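Local coordinates for protein sulfatase (Bacteroides fragilis CAG:558, PDB 6USS) that probably hydrolyses aryl sulfate esters as a calcium-dependent arylsulfatase of a human gut bacterium, at residues A[159-164]-A[240-245]; A[166-171]-A[179-184]; A[234-239]-A[300-305]. The protein carries 1 engineered substitution. All blocks are in the same frame, centred on the assembly; numbering follows the deposited sequence.

Contact 1: residues A[159-164]-A[240-245]; sequences HTIHCG and IKALNH
Ile-161 meets Ala-242 with both ends of its branched side chain. Its CG2 lies 4.0 Å from Ala-242 CB, and its CD1 is 4.1 Å from the same methyl, so the alanine sits against two carbons rather than one. CD1 also comes within 3.9 Å of the carbonyl, Ala-242 O. A looser apolar approach of 4.4 Å joins Ile-161 CD1 to Leu-243 CD2. The torsions explain this double reach: with chi1 at -54°, CG2 stands anti to the backbone N and CG1 beside it, and the extended second torsion (166°) carries CD1 out toward the helix, so that both branches reach Ala-242.

A water forms the polar link. It donates to Ala-242 O at 2.7 Å and lies at the edge of the His-159 imidazole, in its plane, 2.7 Å from His-159 NE2. The other ring nitrogen, ND1, is hydrogen-bonded to Glu-184 OE1, and Tyr-249 packs edge-to-face on the ring; together these should limit its rotation and so place NE2 at the water. Leu-243 is in turn backed by Phe-253 and by Trp-305 of helix 283-308.

Strand 159-164 runs parallel to both 185-187 and 253-258, and Ile-161 bonds through its backbone to Phe-254 and Tyr-256. Helix 231-247, which precedes strand 253-258, lies over this part of the sheet, the layered alpha/beta arrangement of the sulfatases and their alkaline phosphatase clan.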
loop_
_atom_site.group_PDB
_atom_site.type_symbol
_atom_site.label_atom_id
_atom_site.label_comp_id
_atom_site.label_asym_id
_atom_site.label_seq_id
_atom_site.Cartn_x
_atom_site.Cartn_y
_atom_site.Cartn_z
ATOM N N HIS A 159 3.770 -11.274 -0.302
ATOM C CA HIS A 159 3.318 -10.262 -1.254
ATOM C C HIS A 159 1.792 -10.334 -1.290
ATOM O O HIS A 159 1.227 -11.352 -1.701
ATOM C CB HIS A 159 3.926 -10.496 -2.635
ATOM C CG HIS A 159 3.397 -9.575 -3.693
ATOM N ND1 HIS A 159 3.549 -8.204 -3.635
ATOM C CD2 HIS A 159 2.714 -9.826 -4.838
ATOM C CE1 HIS A 159 2.994 -7.653 -4.701
ATOM N NE2 HIS A 159 2.479 -8.615 -5.447
ATOM N N THR A 160 1.124 -9.270 -0.835
ATOM C CA THR A 160 -0.312 -9.302 -0.569
ATOM C C THR A 160 -1.077 -8.579 -1.668
ATOM O O THR A 160 -0.769 -7.423 -1.987
ATOM C CB THR A 160 -0.608 -8.659 0.783
ATOM O OG1 THR A 160 -0.029 -7.353 0.812
ATOM C CG2 THR A 160 0.021 -9.472 1.888
ATOM N N ILE A 161 -2.076 -9.252 -2.231
ATOM C CA ILE A 161 -2.851 -8.736 -3.353
ATOM C C ILE A 161 -4.325 -8.767 -2.980
ATOM O O ILE A 161 -4.837 -9.814 -2.564
ATOM C CB ILE A 161 -2.633 -9.564 -4.632
ATOM C CG1 ILE A 161 -1.154 -9.677 -4.968
ATOM C CG2 ILE A 161 -3.431 -8.984 -5.787
ATOM C CD1 ILE A 161 -0.864 -10.741 -5.987
ATOM N N HIS A 162 -5.005 -7.629 -3.157
ATOM C CA HIS A 162 -6.457 -7.537 -3.055
ATOM C C HIS A 162 -7.085 -7.284 -4.424
ATOM O O HIS A 162 -6.670 -6.374 -5.160
ATOM C CB HIS A 162 -6.924 -6.425 -2.112
ATOM C CG HIS A 162 -8.387 -6.143 -2.246
ATOM N ND1 HIS A 162 -9.351 -6.896 -1.605
ATOM C CD2 HIS A 162 -9.057 -5.279 -3.044
ATOM C CE1 HIS A 162 -10.551 -6.460 -1.951
ATOM N NE2 HIS A 162 -10.401 -5.479 -2.823
ATOM N N CYS A 163 -8.132 -8.045 -4.732
ATOM C CA CYS A 163 -8.797 -7.939 -6.021
ATOM C C CYS A 163 -10.299 -8.070 -5.828
ATOM O O CYS A 163 -10.779 -9.130 -5.400
ATOM C CB CYS A 163 -8.272 -9.015 -6.969
ATOM S SG CYS A 163 -9.051 -8.948 -8.605
ATOM N N GLY A 164 -11.031 -7.001 -6.144
ATOM C CA GLY A 164 -12.481 -7.025 -6.028
ATOM C C GLY A 164 -13.087 -6.241 -4.871
ATOM O O GLY A 164 -12.637 -5.136 -4.547
ATOM N N ILE A 240 -4.862 -12.164 -12.851
ATOM C CA ILE A 240 -3.839 -12.973 -13.490
ATOM C C ILE A 240 -2.567 -12.151 -13.700
ATOM O O ILE A 240 -1.458 -12.636 -13.439
ATOM C CB ILE A 240 -4.382 -13.594 -14.790
ATOM C CG1 ILE A 240 -5.403 -14.690 -14.426
ATOM C CG2 ILE A 240 -3.244 -14.160 -15.629
ATOM C CD1 ILE A 240 -5.789 -15.614 -15.568
ATOM N N LYS A 241 -2.695 -10.877 -14.111
ATOM C CA LYS A 241 -1.476 -10.083 -14.250
ATOM C C LYS A 241 -0.838 -9.766 -12.913
ATOM O O LYS A 241 0.386 -9.638 -12.847
ATOM C CB LYS A 241 -1.713 -8.772 -15.018
ATOM C CG LYS A 241 -2.574 -8.877 -16.253
ATOM C CD LYS A 241 -3.141 -7.499 -16.610
ATOM C CE LYS A 241 -3.680 -7.443 -18.045
ATOM N NZ LYS A 241 -4.373 -6.128 -18.270
ATOM N N ALA A 242 -1.627 -9.623 -11.853
ATOM C CA ALA A 242 -0.999 -9.405 -10.558
ATOM C C ALA A 242 -0.186 -10.620 -10.139
ATOM O O ALA A 242 0.841 -10.478 -9.457
ATOM C CB ALA A 242 -2.043 -9.077 -9.496
ATOM N N LEU A 243 -0.624 -11.812 -10.566
ATOM C CA LEU A 243 0.059 -13.060 -10.254
ATOM C C LEU A 243 1.310 -13.247 -11.110
ATOM O O LEU A 243 2.343 -13.725 -10.615
ATOM C CB LEU A 243 -0.901 -14.233 -10.455
ATOM C CG LEU A 243 -1.949 -14.471 -9.374
ATOM C CD1 LEU A 243 -2.805 -15.691 -9.706
ATOM C CD2 LEU A 243 -1.278 -14.651 -8.026
ATOM N N ASN A 244 1.243 -12.884 -12.395
ATOM C CA ASN A 244 2.455 -12.892 -13.205
ATOM C C ASN A 244 3.508 -11.956 -12.613
ATOM O O ASN A 244 4.670 -12.342 -12.454
ATOM C CB ASN A 244 2.114 -12.542 -14.650
ATOM C CG ASN A 244 1.373 -13.680 -15.359
ATOM O OD1 ASN A 244 1.657 -14.860 -15.128
ATOM N ND2 ASN A 244 0.409 -13.331 -16.205
ATOM N N HIS A 245 3.106 -10.746 -12.221
ATOM C CA HIS A 245 4.027 -9.836 -11.547
ATOM C C HIS A 245 4.573 -10.460 -10.266
ATOM O O HIS A 245 5.766 -10.324 -9.962
ATOM C CB HIS A 245 3.323 -8.506 -11.250
ATOM C CG HIS A 245 4.229 -7.313 -11.253
ATOM N ND1 HIS A 245 3.821 -6.075 -11.707
ATOM C CD2 HIS A 245 5.515 -7.162 -10.849
ATOM C CE1 HIS A 245 4.823 -5.218 -11.595
ATOM N NE2 HIS A 245 5.863 -5.851 -11.076
HETATM O O HOH W 1 1.318 -8.381 -7.888
#

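Contact 2: residues A[166-171]-A[179-184]; sequences AHFGAV and YHMGFE
Thr-160 OG1 is gripped by two backbone groups, Gly-182 O and Glu-184 N, which flank Phe-183, one of the two side chains that meet Phe-168 across this contact. The other is Met-181. It stands in a type I beta turn from Tyr-179 to Gly-182, closed by Gly-182 N donating to Tyr-179 O at 3.1 Å. Gly-182 leaves the turn with a positive phi of 104°, where a CB would press on the carbonyl O of Met-181.

Phe-168 meets its partners through two adjoining ring carbons: CD2 approaches Met-181 CG at 4.2 Å, and CE2 approaches Phe-183 CE2 at 4.3 Å. Both are apolar contacts at van der Waals distance. Met-181 brings its CG to Phe-168 because that carbon stands beside the backbone N (chi1 -64°), and the chain then folds at its next two torsions. On one face of the Phe-168 ring, Ala-166 O lies 3.6 Å above the plane, over its centre.

Both segments belong to the long connection between the parallel strands 159-164 and 185-187 of the sulfatase fold. Ile-96 of helix 88-97 touches both Phe-168 and Met-181, while Tyr-256 touches both phenylalanines. The Phe-168 side chain lies about 11 Å from the bound calcium ion, and the adjacent His-167 touches Cys-88, an engineered residue of the calcium site. At the start of the turn, the Tyr-179 ring stacks on Tyr-179 of the second subunit, and His-180 ND1 is hydrogen-bonded to Glu-184 of that subunit.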
loop_
_atom_site.group_PDB
_atom_site.type_symbol
_atom_site.label_atom_id
_atom_site.label_comp_id
_atom_site.label_asym_id
_atom_site.label_seq_id
_atom_site.Cartn_x
_atom_site.Cartn_y
_atom_site.Cartn_z
ATOM N N ALA A 166 -13.781 -4.911 -1.411
ATOM C CA ALA A 166 -13.091 -4.774 -0.124
ATOM C C ALA A 166 -14.127 -4.550 0.973
ATOM O O ALA A 166 -14.360 -5.429 1.808
ATOM C CB ALA A 166 -12.055 -3.652 -0.189
ATOM N N HIS A 167 -14.757 -3.376 0.978
ATOM C CA HIS A 167 -15.894 -3.118 1.856
ATOM C C HIS A 167 -15.501 -3.275 3.333
ATOM O O HIS A 167 -16.198 -3.907 4.121
ATOM C CB HIS A 167 -17.050 -4.044 1.463
ATOM C CG HIS A 167 -18.387 -3.636 2.003
ATOM N ND1 HIS A 167 -19.432 -4.529 2.164
ATOM C CD2 HIS A 167 -18.854 -2.435 2.412
ATOM C CE1 HIS A 167 -20.483 -3.893 2.652
ATOM N NE2 HIS A 167 -20.161 -2.621 2.806
ATOM N N PHE A 168 -14.348 -2.708 3.703
ATOM C CA PHE A 168 -13.813 -2.798 5.062
ATOM C C PHE A 168 -14.046 -1.541 5.886
ATOM O O PHE A 168 -14.090 -1.623 7.119
ATOM C CB PHE A 168 -12.299 -3.047 5.056
ATOM C CG PHE A 168 -11.882 -4.377 4.484
ATOM C CD1 PHE A 168 -12.425 -5.569 4.960
ATOM C CD2 PHE A 168 -10.924 -4.434 3.469
ATOM C CE1 PHE A 168 -12.029 -6.799 4.425
ATOM C CE2 PHE A 168 -10.516 -5.665 2.932
ATOM C CZ PHE A 168 -11.071 -6.845 3.404
ATOM N N GLY A 169 -14.137 -0.379 5.237
ATOM C CA GLY A 169 -14.324 0.874 5.940
ATOM C C GLY A 169 -15.235 1.787 5.146
ATOM O O GLY A 169 -15.362 1.667 3.923
ATOM N N ALA A 170 -15.890 2.692 5.862
ATOM C CA ALA A 170 -16.797 3.603 5.189
ATOM C C ALA A 170 -16.007 4.525 4.274
ATOM O O ALA A 170 -14.796 4.688 4.421
ATOM C CB ALA A 170 -17.609 4.412 6.205
ATOM N N VAL A 171 -16.706 5.123 3.307
ATOM C CA VAL A 171 -16.050 6.065 2.406
ATOM C C VAL A 171 -15.452 7.215 3.215
ATOM O O VAL A 171 -16.032 7.665 4.217
ATOM C CB VAL A 171 -17.041 6.559 1.335
ATOM C CG1 VAL A 171 -17.993 7.628 1.896
ATOM C CG2 VAL A 171 -16.284 7.067 0.112
ATOM N N TYR A 179 -4.901 -0.734 0.602
ATOM C CA TYR A 179 -3.521 -0.423 0.976
ATOM C C TYR A 179 -3.397 -0.142 2.469
ATOM O O TYR A 179 -2.460 -0.623 3.118
ATOM C CB TYR A 179 -3.011 0.791 0.198
ATOM C CG TYR A 179 -3.042 0.657 -1.296
ATOM C CD1 TYR A 179 -2.209 -0.259 -1.950
ATOM C CD2 TYR A 179 -3.884 1.461 -2.058
ATOM C CE1 TYR A 179 -2.221 -0.382 -3.326
ATOM C CE2 TYR A 179 -3.918 1.344 -3.447
ATOM C CZ TYR A 179 -3.079 0.421 -4.075
ATOM O OH TYR A 179 -3.091 0.296 -5.448
ATOM N N HIS A 180 -4.315 0.663 3.028
ATOM C CA HIS A 180 -4.281 0.919 4.468
ATOM C C HIS A 180 -4.356 -0.371 5.271
ATOM O O HIS A 180 -3.744 -0.473 6.343
ATOM C CB HIS A 180 -5.431 1.830 4.901
ATOM C CG HIS A 180 -5.566 1.935 6.388
ATOM N ND1 HIS A 180 -4.764 2.760 7.150
ATOM C CD2 HIS A 180 -6.377 1.289 7.258
ATOM C CE1 HIS A 180 -5.087 2.625 8.426
ATOM N NE2 HIS A 180 -6.065 1.742 8.517
ATOM N N MET A 181 -5.112 -1.358 4.774
ATOM C CA MET A 181 -5.338 -2.613 5.474
ATOM C C MET A 181 -4.212 -3.619 5.277
ATOM O O MET A 181 -4.312 -4.741 5.773
ATOM C CB MET A 181 -6.678 -3.217 5.034
ATOM C CG MET A 181 -7.875 -2.346 5.420
ATOM S SD MET A 181 -7.976 -2.100 7.216
ATOM C CE MET A 181 -8.520 -3.725 7.777
ATOM N N GLY A 182 -3.140 -3.262 4.583
ATOM C CA GLY A 182 -2.005 -4.153 4.453
ATOM C C GLY A 182 -1.840 -4.860 3.121
ATOM O O GLY A 182 -0.985 -5.738 3.022
ATOM N N PHE A 183 -2.614 -4.510 2.096
ATOM C CA PHE A 183 -2.417 -5.058 0.758
ATOM C C PHE A 183 -1.436 -4.190 -0.037
ATOM O O PHE A 183 -1.570 -2.959 -0.087
ATOM C CB PHE A 183 -3.758 -5.172 0.020
ATOM C CG PHE A 183 -4.664 -6.257 0.558
ATOM C CD1 PHE A 183 -4.541 -7.576 0.114
ATOM C CD2 PHE A 183 -5.644 -5.954 1.506
ATOM C CE1 PHE A 183 -5.381 -8.590 0.604
ATOM C CE2 PHE A 183 -6.494 -6.953 2.011
ATOM C CZ PHE A 183 -6.358 -8.278 1.561
ATOM N N GLU A 184 -0.435 -4.831 -0.644
ATOM C CA GLU A 184 0.519 -4.092 -1.459
ATOM C C GLU A 184 -0.024 -3.774 -2.844
ATOM O O GLU A 184 0.442 -2.813 -3.471
ATOM C CB GLU A 184 1.815 -4.881 -1.571
ATOM C CG GLU A 184 2.505 -5.112 -0.232
ATOM C CD GLU A 184 3.714 -6.014 -0.367
ATOM O OE1 GLU A 184 3.615 -7.037 -1.081
ATOM O OE2 GLU A 184 4.768 -5.695 0.225
#

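Contact 3: residues A[234-239]-A[300-305]; sequences ALTLEA and GDLMDW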
loop_
_atom_site.group_PDB
_atom_site.type_symbol
_atom_site.label_atom_id
_atom_site.label_comp_id
_atom_site.label_asym_id
_atom_site.label_seq_id
_atom_site.Cartn_x
_atom_site.Cartn_y
_atom_site.Cartn_z
ATOM N N ALA A 234 -13.139 -9.160 -16.071
ATOM C CA ALA A 234 -12.135 -8.122 -15.869
ATOM C C ALA A 234 -11.336 -8.371 -14.599
ATOM O O ALA A 234 -10.104 -8.235 -14.588
ATOM C CB ALA A 234 -12.797 -6.746 -15.809
ATOM N N LEU A 235 -12.020 -8.734 -13.517
ATOM C CA LEU A 235 -11.328 -8.981 -12.259
ATOM C C LEU A 235 -10.354 -10.140 -12.392
ATOM O O LEU A 235 -9.230 -10.077 -11.877
ATOM C CB LEU A 235 -12.344 -9.249 -11.142
ATOM C CG LEU A 235 -13.214 -8.057 -10.738
ATOM C CD1 LEU A 235 -14.158 -8.410 -9.584
ATOM C CD2 LEU A 235 -12.316 -6.870 -10.374
ATOM N N THR A 236 -10.765 -11.205 -13.091
ATOM C CA THR A 236 -9.885 -12.354 -13.277
ATOM C C THR A 236 -8.651 -11.995 -14.104
ATOM O O THR A 236 -7.537 -12.413 -13.772
ATOM C CB THR A 236 -10.658 -13.503 -13.927
ATOM O OG1 THR A 236 -11.890 -13.699 -13.220
ATOM C CG2 THR A 236 -9.842 -14.773 -13.876
ATOM N N LEU A 237 -8.816 -11.216 -15.176
ATOM C CA LEU A 237 -7.661 -10.888 -16.005
ATOM C C LEU A 237 -6.670 -9.997 -15.261
ATOM O O LEU A 237 -5.453 -10.162 -15.419
ATOM C CB LEU A 237 -8.103 -10.228 -17.307
ATOM C CG LEU A 237 -8.934 -11.154 -18.187
ATOM C CD1 LEU A 237 -9.779 -10.311 -19.149
ATOM C CD2 LEU A 237 -8.047 -12.155 -18.935
ATOM N N GLU A 238 -7.160 -9.056 -14.440
ATOM C CA GLU A 238 -6.229 -8.242 -13.660
ATOM C C GLU A 238 -5.603 -9.040 -12.526
ATOM O O GLU A 238 -4.440 -8.817 -12.178
ATOM C CB GLU A 238 -6.922 -6.996 -13.119
ATOM C CG GLU A 238 -7.428 -6.084 -14.219
ATOM C CD GLU A 238 -6.297 -5.438 -15.039
ATOM O OE1 GLU A 238 -5.448 -4.720 -14.451
ATOM O OE2 GLU A 238 -6.263 -5.655 -16.273
ATOM N N ALA A 239 -6.348 -9.976 -11.942
ATOM C CA ALA A 239 -5.738 -10.873 -10.969
ATOM C C ALA A 239 -4.640 -11.709 -11.617
ATOM O O ALA A 239 -3.582 -11.943 -11.014
ATOM C CB ALA A 239 -6.796 -11.778 -10.337
ATOM N N GLY A 300 -11.899 -21.388 -12.161
ATOM C CA GLY A 300 -11.159 -22.225 -13.085
ATOM C C GLY A 300 -9.956 -21.519 -13.682
ATOM O O GLY A 300 -8.887 -22.115 -13.820
ATOM N N ASP A 301 -10.111 -20.238 -14.030
ATOM C CA ASP A 301 -9.033 -19.517 -14.706
ATOM C C ASP A 301 -7.818 -19.346 -13.797
ATOM O O ASP A 301 -6.675 -19.478 -14.253
ATOM C CB ASP A 301 -9.519 -18.149 -15.195
ATOM C CG ASP A 301 -10.517 -18.245 -16.345
ATOM O OD1 ASP A 301 -10.565 -19.284 -17.037
ATOM O OD2 ASP A 301 -11.249 -17.259 -16.570
ATOM N N LEU A 302 -8.044 -19.038 -12.516
ATOM C CA LEU A 302 -6.938 -19.003 -11.564
ATOM C C LEU A 302 -6.357 -20.402 -11.340
ATOM O O LEU A 302 -5.133 -20.564 -11.233
ATOM C CB LEU A 302 -7.401 -18.382 -10.243
ATOM C CG LEU A 302 -7.948 -16.964 -10.376
ATOM C CD1 LEU A 302 -8.590 -16.470 -9.069
ATOM C CD2 LEU A 302 -6.834 -16.014 -10.849
ATOM N N MET A 303 -7.215 -21.426 -11.281
ATOM C CA MET A 303 -6.718 -22.783 -11.085
ATOM C C MET A 303 -5.839 -23.221 -12.255
ATOM O O MET A 303 -4.814 -23.890 -12.055
ATOM C CB MET A 303 -7.889 -23.749 -10.881
ATOM C CG MET A 303 -8.578 -23.646 -9.502
ATOM S SD MET A 303 -10.199 -24.492 -9.382
ATOM C CE MET A 303 -9.694 -26.223 -9.302
ATOM N N ASP A 304 -6.218 -22.839 -13.483
ATOM C CA ASP A 304 -5.390 -23.151 -14.643
ATOM C C ASP A 304 -4.119 -22.329 -14.629
ATOM O O ASP A 304 -3.053 -22.830 -15.001
ATOM C CB ASP A 304 -6.144 -22.909 -15.956
ATOM C CG ASP A 304 -7.454 -23.672 -16.034
ATOM O OD1 ASP A 304 -7.638 -24.655 -15.271
ATOM O OD2 ASP A 304 -8.309 -23.291 -16.867
ATOM N N TRP A 305 -4.211 -21.063 -14.200
ATOM C CA TRP A 305 -3.004 -20.254 -14.080
ATOM C C TRP A 305 -2.011 -20.913 -13.131
ATOM O O TRP A 305 -0.815 -21.011 -13.439
ATOM C CB TRP A 305 -3.331 -18.828 -13.627
ATOM C CG TRP A 305 -2.089 -17.993 -13.609
ATOM C CD1 TRP A 305 -1.599 -17.214 -14.627
ATOM C CD2 TRP A 305 -1.141 -17.892 -12.539
ATOM N NE1 TRP A 305 -0.415 -16.626 -14.245
ATOM C CE2 TRP A 305 -0.118 -17.023 -12.965
ATOM C CE3 TRP A 305 -1.059 -18.449 -11.259
ATOM C CZ2 TRP A 305 0.969 -16.704 -12.160
ATOM C CZ3 TRP A 305 0.022 -18.120 -10.456
ATOM C CH2 TRP A 305 1.021 -17.257 -10.913
HETATM O O HOH W 2 -13.168 -15.326 -15.659
#
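Two helices of the layer beside the central sheet, 231-247 and 283-308, pack here in nearly parallel directions, their short segments 10.3 Å apart at closest approach and crossing at -17°. Thr-236 makes the closest side-chain approach. Its CG2, anti to the backbone N, is 3.6 Å from Asp-301 CB and 3.9 Å from Asp-301 OD2, the two side chains crossing at about a right angle. The same methyl also nears Leu-302 CD2 at 4.4 Å, and Ala-239 CB, three residues on, touches that leucine carbon at 4.3 Å. One branch of Leu-302 thus spans two residues of the opposing helix.

The polar ends turn mainly to other partners. Thr-236 OG1 is hydrogen-bonded to Ser-232 O and to Ser-298 OG, and Asp-301 OD2 forms a salt bridge with Lys-297. A water near Thr-236 OG1 (3.2 Å) and Asp-301 OD2 (2.9 Å) may bridge the helices, although it has more acceptors near it than protons to give.

Inward, Met-257 of strand 253-258 touches both Ala-239 and Leu-302; further along, Trp-305 packs on Ile-240 and Leu-243 of helix 231-247.

Contacts 1 and 3 share helix 231-247: its residues 240-245 face strand 159-164, whereas its residues 234-239 face helix 283-308. Their centres lie 10 Å apart, and they touch directly, with Trp-305 NE1 2.9 Å from Asn-244 OD1, a probable hydrogen bond. In sequence their segments interleave, whereas both halves of contact 2 fall between the two halves of contact 1 and precede contact 3. Contact 2 is 15 Å from contact 1, centre to centre, and joins it where 182-184 runs beside strand 159-164; it stays clear of contact 3, with nearest atoms about 9 Å apart. Contacts 1 and 2 both border the second subunit, through His-245 and through Tyr-179, His-180 and Glu-184, while no other chain touches contact 3.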